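Local structure of ABC-type branched-chain amino acid transport systems periplasmic component-like protein (Thermomonospora curvata, 4N03) at residues T144-D149 and R368-I373; Q157-K162 and P250-N255; N313-A318 and D351-P356. The protein probably serves as the substrate-binding component of a fatty acid ABC transporter, holding a fatty acid such as palmitate between its two lobes. One frame throughout, in Å; residues are numbered along the deposited sequence.

Contact 1: residues T144-D149 and R368-I373. With PLM (palmitic acid), chain B.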
loop_
_atom_site.group_PDB
_atom_site.type_symbol
_atom_site.label_atom_id
_atom_site.label_comp_id
_atom_site.label_asym_id
_atom_site.label_seq_id
_atom_site.Cartn_x
_atom_site.Cartn_y
_atom_site.Cartn_z
ATOM N N THR A 144 5.865 0.147 -4.451
ATOM C CA THR A 144 5.802 -1.313 -4.484
ATOM C C THR A 144 4.567 -1.789 -5.236
ATOM O O THR A 144 3.665 -0.994 -5.488
ATOM C CB THR A 144 5.791 -1.869 -3.065
ATOM O OG1 THR A 144 4.677 -1.324 -2.372
ATOM C CG2 THR A 144 7.091 -1.522 -2.316
ATOM N N GLY A 145 4.514 -3.033 -5.630
ATOM C CA GLY A 145 3.309 -3.595 -6.196
ATOM C C GLY A 145 2.869 -2.871 -7.465
ATOM O O GLY A 145 3.707 -2.428 -8.274
ATOM N N THR A 146 1.562 -2.839 -7.643
ATOM C CA THR A 146 0.889 -2.111 -8.709
ATOM C C THR A 146 0.595 -0.685 -8.264
ATOM O O THR A 146 0.622 -0.357 -7.058
ATOM C CB THR A 146 -0.466 -2.785 -8.986
ATOM O OG1 THR A 146 -1.119 -2.853 -7.710
ATOM C CG2 THR A 146 -0.335 -4.166 -9.566
ATOM N N THR A 147 0.276 0.174 -9.221
ATOM C CA THR A 147 -0.335 1.451 -8.937
ATOM C C THR A 147 -1.847 1.348 -8.939
ATOM O O THR A 147 -2.430 0.407 -9.469
ATOM C CB THR A 147 0.180 2.505 -9.921
ATOM O OG1 THR A 147 0.083 2.036 -11.263
ATOM C CG2 THR A 147 1.601 2.844 -9.600
ATOM N N TYR A 148 -2.496 2.352 -8.354
ATOM C CA TYR A 148 -3.924 2.279 -8.117
ATOM C C TYR A 148 -4.760 2.129 -9.358
ATOM O O TYR A 148 -5.798 1.503 -9.396
ATOM C CB TYR A 148 -4.401 3.504 -7.376
ATOM C CG TYR A 148 -3.991 3.579 -5.941
ATOM C CD1 TYR A 148 -4.206 2.518 -5.034
ATOM C CD2 TYR A 148 -3.361 4.688 -5.456
ATOM C CE1 TYR A 148 -3.836 2.622 -3.704
ATOM C CE2 TYR A 148 -3.007 4.787 -4.120
ATOM C CZ TYR A 148 -3.253 3.744 -3.234
ATOM O OH TYR A 148 -2.920 3.780 -1.893
ATOM N N ASP A 149 -4.353 2.843 -10.426
ATOM C CA ASP A 149 -4.999 2.779 -11.729
ATOM C C ASP A 149 -4.993 1.375 -12.301
ATOM O O ASP A 149 -6.014 0.874 -12.713
ATOM C CB ASP A 149 -4.471 3.820 -12.705
ATOM C CG ASP A 149 -2.971 3.913 -12.853
ATOM O OD1 ASP A 149 -2.223 3.134 -12.216
ATOM O OD2 ASP A 149 -2.552 4.826 -13.617
ATOM N N ARG A 368 2.313 -5.497 -12.564
ATOM C CA ARG A 368 0.932 -5.198 -12.974
ATOM C C ARG A 368 -0.050 -6.289 -12.617
ATOM O O ARG A 368 -1.145 -6.333 -13.147
ATOM C CB ARG A 368 0.827 -4.802 -14.463
ATOM C CG ARG A 368 1.647 -3.601 -14.782
ATOM C CD ARG A 368 1.338 -3.074 -16.172
ATOM N NE ARG A 368 2.311 -2.079 -16.536
ATOM C CZ ARG A 368 2.117 -1.174 -17.527
ATOM N NH1 ARG A 368 0.940 -1.062 -18.112
ATOM N NH2 ARG A 368 3.092 -0.373 -17.791
ATOM N N LYS A 369 0.338 -7.163 -11.641
ATOM C CA LYS A 369 -0.515 -8.255 -11.227
ATOM C C LYS A 369 -1.313 -7.869 -9.957
ATOM O O LYS A 369 -0.747 -7.410 -8.966
ATOM C CB LYS A 369 0.331 -9.477 -10.958
ATOM C CG LYS A 369 1.050 -9.958 -12.188
ATOM C CD LYS A 369 1.691 -11.305 -12.084
ATOM C CE LYS A 369 2.483 -11.599 -13.346
ATOM N NZ LYS A 369 3.701 -10.726 -13.493
ATOM N N THR A 370 -2.616 -8.032 -10.063
ATOM C CA THR A 370 -3.553 -7.677 -9.009
ATOM C C THR A 370 -4.325 -8.912 -8.575
ATOM O O THR A 370 -4.844 -9.654 -9.400
ATOM C CB THR A 370 -4.581 -6.661 -9.582
ATOM O OG1 THR A 370 -3.884 -5.502 -10.071
ATOM C CG2 THR A 370 -5.647 -6.260 -8.581
ATOM N N TYR A 371 -4.379 -9.147 -7.247
ATOM C CA TYR A 371 -5.312 -10.112 -6.647
ATOM C C TYR A 371 -6.654 -9.506 -6.465
ATOM O O TYR A 371 -6.766 -8.270 -6.295
ATOM C CB TYR A 371 -4.866 -10.504 -5.222
ATOM C CG TYR A 371 -3.563 -11.225 -5.074
ATOM C CD1 TYR A 371 -2.379 -10.536 -4.907
ATOM C CD2 TYR A 371 -3.506 -12.628 -5.009
ATOM C CE1 TYR A 371 -1.173 -11.181 -4.727
ATOM C CE2 TYR A 371 -2.300 -13.278 -4.827
ATOM C CZ TYR A 371 -1.157 -12.568 -4.653
ATOM O OH TYR A 371 0.021 -13.261 -4.473
ATOM N N ILE A 372 -7.704 -10.319 -6.487
ATOM C CA ILE A 372 -8.997 -9.887 -5.937
ATOM C C ILE A 372 -9.150 -10.678 -4.617
ATOM O O ILE A 372 -9.067 -11.917 -4.644
ATOM C CB ILE A 372 -10.179 -10.170 -6.853
ATOM C CG1 ILE A 372 -9.973 -9.569 -8.225
ATOM C CG2 ILE A 372 -11.470 -9.688 -6.171
ATOM C CD1 ILE A 372 -9.858 -8.065 -8.265
ATOM N N ILE A 373 -9.388 -9.993 -3.524
ATOM C CA ILE A 373 -9.591 -10.597 -2.225
ATOM C C ILE A 373 -10.963 -10.208 -1.712
ATOM O O ILE A 373 -11.588 -9.262 -2.192
ATOM C CB ILE A 373 -8.440 -10.279 -1.224
ATOM C CG1 ILE A 373 -8.497 -8.876 -0.719
ATOM C CG2 ILE A 373 -7.093 -10.639 -1.829
ATOM C CD1 ILE A 373 -7.481 -8.584 0.333
HETATM C C1 PLM B . -3.096 6.468 0.054
HETATM O O1 PLM B . -2.447 6.060 -0.944
HETATM O O2 PLM B . -3.064 7.638 0.493
HETATM C C2 PLM B . -3.833 5.446 0.889
HETATM C C3 PLM B . -2.768 4.768 1.856
HETATM C C4 PLM B . -3.317 3.572 2.599
HETATM C C5 PLM B . -2.334 2.981 3.550
HETATM C C6 PLM B . -2.724 1.691 4.302
HETATM C C7 PLM B . -2.263 0.465 3.525
HETATM C C8 PLM B . -2.743 -0.861 4.047
HETATM C C9 PLM B . -2.044 -2.079 3.473
HETATM C CA PLM B . -2.695 -2.674 2.202
HETATM C CB PLM B . -1.683 -3.715 1.577
HETATM C CC PLM B . -1.421 -3.416 0.072
HETATM C CD PLM B . -0.122 -3.983 -0.462
HETATM C CE PLM B . 0.209 -3.694 -1.921
HETATM C CF PLM B . 1.727 -3.739 -2.151
HETATM C CG PLM B . 2.287 -5.125 -2.420
#

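Contact 2: residues Q157-K162 and P250-N255. With PLM (palmitic acid), chain B.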
loop_
_atom_site.group_PDB
_atom_site.type_symbol
_atom_site.label_atom_id
_atom_site.label_comp_id
_atom_site.label_asym_id
_atom_site.label_seq_id
_atom_site.Cartn_x
_atom_site.Cartn_y
_atom_site.Cartn_z
ATOM N N GLN A 157 -11.923 -5.162 -15.329
ATOM C CA GLN A 157 -11.903 -6.272 -16.275
ATOM C C GLN A 157 -12.429 -7.540 -15.610
ATOM O O GLN A 157 -13.164 -8.325 -16.190
ATOM C CB GLN A 157 -10.517 -6.503 -16.812
ATOM C CG GLN A 157 -10.446 -7.636 -17.843
ATOM C CD GLN A 157 -11.160 -7.297 -19.132
ATOM O OE1 GLN A 157 -10.626 -6.571 -19.982
ATOM N NE2 GLN A 157 -12.368 -7.776 -19.291
ATOM N N TRP A 158 -12.060 -7.758 -14.337
ATOM C CA TRP A 158 -12.563 -8.892 -13.568
ATOM C C TRP A 158 -14.057 -8.832 -13.372
ATOM O O TRP A 158 -14.750 -9.822 -13.570
ATOM C CB TRP A 158 -11.844 -8.963 -12.225
ATOM C CG TRP A 158 -12.295 -10.055 -11.306
ATOM C CD1 TRP A 158 -11.936 -11.360 -11.343
ATOM C CD2 TRP A 158 -13.192 -9.905 -10.215
ATOM N NE1 TRP A 158 -12.545 -12.040 -10.315
ATOM C CE2 TRP A 158 -13.345 -11.181 -9.627
ATOM C CE3 TRP A 158 -13.885 -8.828 -9.682
ATOM C CZ2 TRP A 158 -14.151 -11.398 -8.515
ATOM C CZ3 TRP A 158 -14.690 -9.054 -8.550
ATOM C CH2 TRP A 158 -14.805 -10.327 -7.996
ATOM N N LEU A 159 -14.589 -7.659 -13.023
ATOM C CA LEU A 159 -16.044 -7.532 -12.908
ATOM C C LEU A 159 -16.763 -7.959 -14.185
ATOM O O LEU A 159 -17.803 -8.601 -14.166
ATOM C CB LEU A 159 -16.454 -6.107 -12.555
ATOM C CG LEU A 159 -16.097 -5.581 -11.167
ATOM C CD1 LEU A 159 -16.424 -4.112 -11.053
ATOM C CD2 LEU A 159 -16.791 -6.365 -10.069
HETATM N N MSE A 160 -16.212 -7.550 -15.356
HETATM C CA MSE A 160 -16.787 -7.912 -16.651
HETATM C C MSE A 160 -16.650 -9.400 -16.934
HETATM O O MSE A 160 -17.581 -10.060 -17.396
HETATM C CB MSE A 160 -16.030 -7.225 -17.770
HETATM C CG MSE A 160 -16.257 -5.744 -17.797
HETATM SE SE MSE A 160 -17.837 -5.339 -18.878
HETATM C CE MSE A 160 -16.871 -5.948 -20.449
ATOM N N ASP A 161 -15.461 -9.928 -16.650
ATOM C CA ASP A 161 -15.231 -11.352 -16.866
ATOM C C ASP A 161 -16.137 -12.218 -16.017
ATOM O O ASP A 161 -16.561 -13.292 -16.464
ATOM C CB ASP A 161 -13.791 -11.724 -16.510
ATOM C CG ASP A 161 -12.769 -11.196 -17.466
ATOM O OD1 ASP A 161 -13.103 -10.683 -18.549
ATOM O OD2 ASP A 161 -11.574 -11.291 -17.093
ATOM N N LYS A 162 -16.475 -11.742 -14.831
ATOM C CA LYS A 162 -17.348 -12.463 -13.919
ATOM C C LYS A 162 -18.824 -12.153 -14.105
ATOM O O LYS A 162 -19.677 -12.606 -13.358
ATOM C CB LYS A 162 -16.906 -12.262 -12.471
ATOM C CG LYS A 162 -15.501 -12.761 -12.239
ATOM C CD LYS A 162 -15.295 -14.225 -12.653
ATOM C CE LYS A 162 -13.934 -14.778 -12.295
ATOM N NZ LYS A 162 -13.721 -16.152 -12.803
ATOM N N PRO A 250 -22.307 -5.139 -6.812
ATOM C CA PRO A 250 -21.021 -5.448 -6.189
ATOM C C PRO A 250 -20.261 -4.180 -5.830
ATOM O O PRO A 250 -20.393 -3.141 -6.518
ATOM C CB PRO A 250 -20.303 -6.219 -7.296
ATOM C CG PRO A 250 -20.814 -5.617 -8.543
ATOM C CD PRO A 250 -22.283 -5.402 -8.258
ATOM N N ILE A 251 -19.453 -4.277 -4.775
ATOM C CA ILE A 251 -18.537 -3.251 -4.346
ATOM C C ILE A 251 -17.127 -3.696 -4.576
ATOM O O ILE A 251 -16.766 -4.809 -4.178
ATOM C CB ILE A 251 -18.756 -2.856 -2.862
ATOM C CG1 ILE A 251 -20.165 -2.306 -2.648
ATOM C CG2 ILE A 251 -17.739 -1.846 -2.431
ATOM C CD1 ILE A 251 -20.604 -2.239 -1.200
ATOM N N LEU A 252 -16.310 -2.870 -5.220
ATOM C CA LEU A 252 -14.904 -3.135 -5.470
ATOM C C LEU A 252 -14.090 -2.015 -4.897
ATOM O O LEU A 252 -14.246 -0.859 -5.303
ATOM C CB LEU A 252 -14.655 -3.254 -6.981
ATOM C CG LEU A 252 -13.206 -3.457 -7.411
ATOM C CD1 LEU A 252 -12.691 -4.804 -6.943
ATOM C CD2 LEU A 252 -13.069 -3.246 -8.903
ATOM N N GLY A 253 -13.219 -2.304 -3.942
ATOM C CA GLY A 253 -12.394 -1.335 -3.291
ATOM C C GLY A 253 -10.948 -1.390 -3.674
ATOM O O GLY A 253 -10.438 -2.438 -4.057
ATOM N N SER A 254 -10.277 -0.261 -3.510
ATOM C CA SER A 254 -8.854 -0.198 -3.573
ATOM C C SER A 254 -8.274 -0.905 -2.309
ATOM O O SER A 254 -8.978 -1.266 -1.386
ATOM C CB SER A 254 -8.375 1.238 -3.666
ATOM O OG SER A 254 -8.808 1.881 -4.856
ATOM N N ASN A 255 -6.953 -1.050 -2.316
ATOM C CA ASN A 255 -6.334 -2.017 -1.409
ATOM C C ASN A 255 -6.440 -1.721 0.062
ATOM O O ASN A 255 -6.268 -2.624 0.886
ATOM C CB ASN A 255 -4.885 -2.332 -1.808
ATOM C CG ASN A 255 -3.935 -1.162 -1.661
ATOM O OD1 ASN A 255 -4.073 -0.370 -0.752
ATOM N ND2 ASN A 255 -2.934 -1.096 -2.541
HETATM C C1 PLM B . -3.096 6.468 0.054
HETATM O O1 PLM B . -2.447 6.060 -0.944
HETATM O O2 PLM B . -3.064 7.638 0.493
HETATM C C2 PLM B . -3.833 5.446 0.889
HETATM C C3 PLM B . -2.768 4.768 1.856
HETATM C C4 PLM B . -3.317 3.572 2.599
HETATM C C5 PLM B . -2.334 2.981 3.550
HETATM C C6 PLM B . -2.724 1.691 4.302
HETATM C C7 PLM B . -2.263 0.465 3.525
HETATM C C8 PLM B . -2.743 -0.861 4.047
HETATM C C9 PLM B . -2.044 -2.079 3.473
HETATM C CA PLM B . -2.695 -2.674 2.202
HETATM C CB PLM B . -1.683 -3.715 1.577
HETATM C CC PLM B . -1.421 -3.416 0.072
HETATM C CD PLM B . -0.122 -3.983 -0.462
HETATM C CE PLM B . 0.209 -3.694 -1.921
HETATM C CF PLM B . 1.727 -3.739 -2.151
HETATM C CG PLM B . 2.287 -5.125 -2.420
#

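Contact 3: residues N313-A318 and D351-P356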
loop_
_atom_site.group_PDB
_atom_site.type_symbol
_atom_site.label_atom_id
_atom_site.label_comp_id
_atom_site.label_asym_id
_atom_site.label_seq_id
_atom_site.Cartn_x
_atom_site.Cartn_y
_atom_site.Cartn_z
ATOM N N ASN A 313 2.549 -6.060 4.215
ATOM C CA ASN A 313 3.132 -4.894 3.609
ATOM C C ASN A 313 4.324 -4.361 4.368
ATOM O O ASN A 313 5.363 -4.043 3.795
ATOM C CB ASN A 313 2.061 -3.801 3.460
ATOM C CG ASN A 313 2.588 -2.552 2.784
ATOM O OD1 ASN A 313 3.114 -2.579 1.640
ATOM N ND2 ASN A 313 2.441 -1.482 3.439
ATOM N N GLY A 314 4.193 -4.291 5.707
ATOM C CA GLY A 314 5.318 -3.783 6.472
ATOM C C GLY A 314 6.488 -4.738 6.489
ATOM O O GLY A 314 7.633 -4.304 6.399
ATOM N N TYR A 315 6.249 -6.030 6.675
ATOM C CA TYR A 315 7.346 -6.975 6.694
ATOM C C TYR A 315 8.084 -6.929 5.358
ATOM O O TYR A 315 9.291 -6.943 5.318
ATOM C CB TYR A 315 6.790 -8.370 6.977
ATOM C CG TYR A 315 7.773 -9.345 7.590
ATOM C CD1 TYR A 315 8.204 -9.173 8.880
ATOM C CD2 TYR A 315 8.221 -10.393 6.886
ATOM C CE1 TYR A 315 9.046 -10.126 9.515
ATOM C CE2 TYR A 315 9.071 -11.329 7.469
ATOM C CZ TYR A 315 9.510 -11.155 8.762
ATOM O OH TYR A 315 10.309 -12.148 9.362
ATOM N N GLY A 316 7.330 -6.855 4.269
ATOM C CA GLY A 316 7.933 -6.739 2.955
ATOM C C GLY A 316 8.759 -5.496 2.763
ATOM O O GLY A 316 9.816 -5.564 2.116
ATOM N N GLY A 317 8.303 -4.359 3.265
ATOM C CA GLY A 317 9.090 -3.139 3.113
ATOM C C GLY A 317 10.396 -3.206 3.862
ATOM O O GLY A 317 11.456 -2.790 3.401
ATOM N N ALA A 318 10.354 -3.776 5.088
ATOM C CA ALA A 318 11.556 -3.986 5.868
ATOM C C ALA A 318 12.512 -4.928 5.116
ATOM O O ALA A 318 13.722 -4.707 5.094
ATOM C CB ALA A 318 11.210 -4.509 7.243
ATOM N N ASP A 351 10.260 -11.827 -2.225
ATOM C CA ASP A 351 10.431 -12.086 -0.794
ATOM C C ASP A 351 9.582 -13.257 -0.284
ATOM O O ASP A 351 9.594 -13.564 0.923
ATOM C CB ASP A 351 10.139 -10.782 -0.001
ATOM C CG ASP A 351 8.706 -10.296 -0.125
ATOM O OD1 ASP A 351 7.838 -10.984 -0.621
ATOM O OD2 ASP A 351 8.419 -9.132 0.315
ATOM N N GLY A 352 8.876 -13.948 -1.155
ATOM C CA GLY A 352 8.030 -15.045 -0.761
ATOM C C GLY A 352 6.678 -14.672 -0.222
ATOM O O GLY A 352 5.934 -15.569 0.187
ATOM N N LEU A 353 6.346 -13.391 -0.194
ATOM C CA LEU A 353 5.114 -12.917 0.370
ATOM C C LEU A 353 4.020 -12.664 -0.645
ATOM O O LEU A 353 2.969 -12.148 -0.287
ATOM C CB LEU A 353 5.380 -11.647 1.163
ATOM C CG LEU A 353 6.305 -11.815 2.360
ATOM C CD1 LEU A 353 6.602 -10.449 2.955
ATOM C CD2 LEU A 353 5.755 -12.715 3.438
ATOM N N GLY A 354 4.268 -13.039 -1.898
ATOM C CA GLY A 354 3.207 -13.034 -2.900
ATOM C C GLY A 354 3.222 -11.892 -3.909
ATOM O O GLY A 354 2.279 -11.814 -4.686
ATOM N N THR A 355 4.263 -11.075 -3.929
ATOM C CA THR A 355 4.318 -9.955 -4.881
ATOM C C THR A 355 5.736 -9.792 -5.433
ATOM O O THR A 355 6.471 -8.913 -5.037
ATOM C CB THR A 355 3.880 -8.656 -4.189
ATOM O OG1 THR A 355 2.662 -8.825 -3.445
ATOM C CG2 THR A 355 3.662 -7.542 -5.196
ATOM N N PRO A 356 6.104 -10.650 -6.381
ATOM C CA PRO A 356 7.386 -10.452 -7.052
ATOM C C PRO A 356 7.422 -9.077 -7.758
ATOM O O PRO A 356 6.374 -8.591 -8.232
ATOM C CB PRO A 356 7.416 -11.581 -8.102
ATOM C CG PRO A 356 6.512 -12.623 -7.575
ATOM C CD PRO A 356 5.426 -11.871 -6.813
HETATM O O HOH W 1 8.899 -6.809 -0.234
#

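Contact 1: residues T144-D149 and R368-I373
The methyl CG2 of Thr-146 makes the closest approach to the second segment, lying 3.3 Å from Lys-369 O and 3.8 Å from Thr-370 OG1. The contact is therefore carried by a methyl group laid against the backbone of Arg-368 and Lys-369, with no hydrogen bond between 144-149 and 368-373. With chi1 at 53°, OG1 of Thr-146 is flanked by both backbone neighbours, which sends CG2 opposite the carbonyl carbon and turns it to the backbone just before the strand. The two hydroxyls are tied together indirectly: Thr-146 OG1 and Thr-370 OG1 both bond to Asp-151 OD1, one turn into helix 148-161, and Asn-154 ND2 bonds to Thr-370 OG1 and Arg-368 O. In the type I periplasmic binding fold, to which this family belongs, connections between the lobes run side by side at the hinge, and 144-149 and the start of 368-373 appear to lie on two such crossings. Toward the ligand, Gly-145 has a positive phi of 60°, and a CB there would fall only 3.0 Å from palmitate CF. Thr-144 OG1, bonded to Trp-131, stands 3.8 Å from palmitate CF. At the other end of the acid, Tyr-148 OH donates to palmitate O1 at 2.5 Å, the oxygen lying in the plane of the ring at its edge. Tyr-84 and Ser-109 also bond the palmitate. Behind this shell, Thr-147 OG1 donates to Asp-149 OD1 at 2.7 Å.

Contact 2: residues Q157-K162 and P250-N255
The helical bond from Asp-161 N to Gln-157 O, 2.8 Å long, spans the turn on which Leu-159 faces Leu-252 and Pro-250. No polar bond joins the two segments, and Leu-159 carries the apolar contact with its two methyls divided between two partners. CD1 of Leu-159 meets CD2 of Leu-252 at 4.1 Å, the two side chains crossing at a slant, whereas CD2 of Leu-159 reaches CG of the Pro-250 ring at 4.4 Å. Leu-252 holds its CG opposite the backbone N (chi1 177°), which extends the branch toward the helix; Ile-251, just before it, points away, onto helix 232-244. Trp-158 turns one face to Lys-162 CG, which stands 3.6 Å above the ring plane near the rim, and packs edge-to-face with Phe-276. In the loop after the strand, Asn-255 lays its amide beside the ligand chain, CG being 3.8 Å from palmitate CC. Strand 251-253 runs between the parallel strands 225-229 and 275-279. Helix 148-161 packs on one face of this sheet, where Met-152 also touches Leu-252 and helix 179-195 adjoins, and helix 232-244 packs on the other, as in an alpha/beta/alpha sandwich.

Contact 3: residues N313-A318 and D351-P356
Gly-316, in the middle of a helical turn, brings its CA to 7.0 Å from that of Asp-351, in an irregular loop that bends through two glycines of positive phi, Gly-352 (81°) and Gly-354 (104°). The helix offers bare backbone to the loop: Asp-351 OD2 lies 3.6 Å from Gly-316 CA, and a CB on that glycine would come within 3.2 Å of the same oxygen. Beside it, Leu-353 CD1 rests 3.9 Å from Gly-316 N and 4.3 Å from Tyr-315 CD2, meeting the tyrosine ring at its edge, near the ring plane. Leu-353 also touches Val-312, Ala-290 and Ile-291, wedging between helices 309-330 and 289-301, while Tyr-315 OH bonds Glu-63 on helix 47-66. OD1 of Asp-351 accepts from Leu-353 N at 2.9 Å, on the anti side and 35° out of the carboxylate plane. A water donates to Gly-316 O at 2.8 Å and also lies by Asp-351 OD2, but at an implausibly short 2.4 Å, so that half of the bridge is doubtful. An alanine in place of Asp-351 removes the OD1 acceptor, and the Leu-353 amide, left without its mate, is likely to let the turn move. The bond to OD1 makes an Asx turn that shapes the loop, while Leu-353 packs it on helix 309-330, before the chain crosses to strand 370-375 in the second lobe of the type I binding-protein fold.

Overall arrangement
Contact 1, at the hinge, and contact 2, within the second lobe, have centres 12 Å apart and share helix 148-161: its start belongs to contact 1 and its end to contact 2. They also meet directly, Ile-372 CG1 packing 3.8 Å from Trp-158 CD2. Contact 3 appears to lie on the first-lobe side of the hinge, its centre 14 Å from that of contact 1, to which it is tied by a probable hydrogen bond of 2.7 Å between Tyr-371 OH and Gly-354 O. Contacts 2 and 3 do not touch, with centres 24 Å apart. All three border the palmitate: contact 1 approaches both its ends, Asn-255 of contact 2 flanks its chain, and Thr-355 of contact 3 touches it.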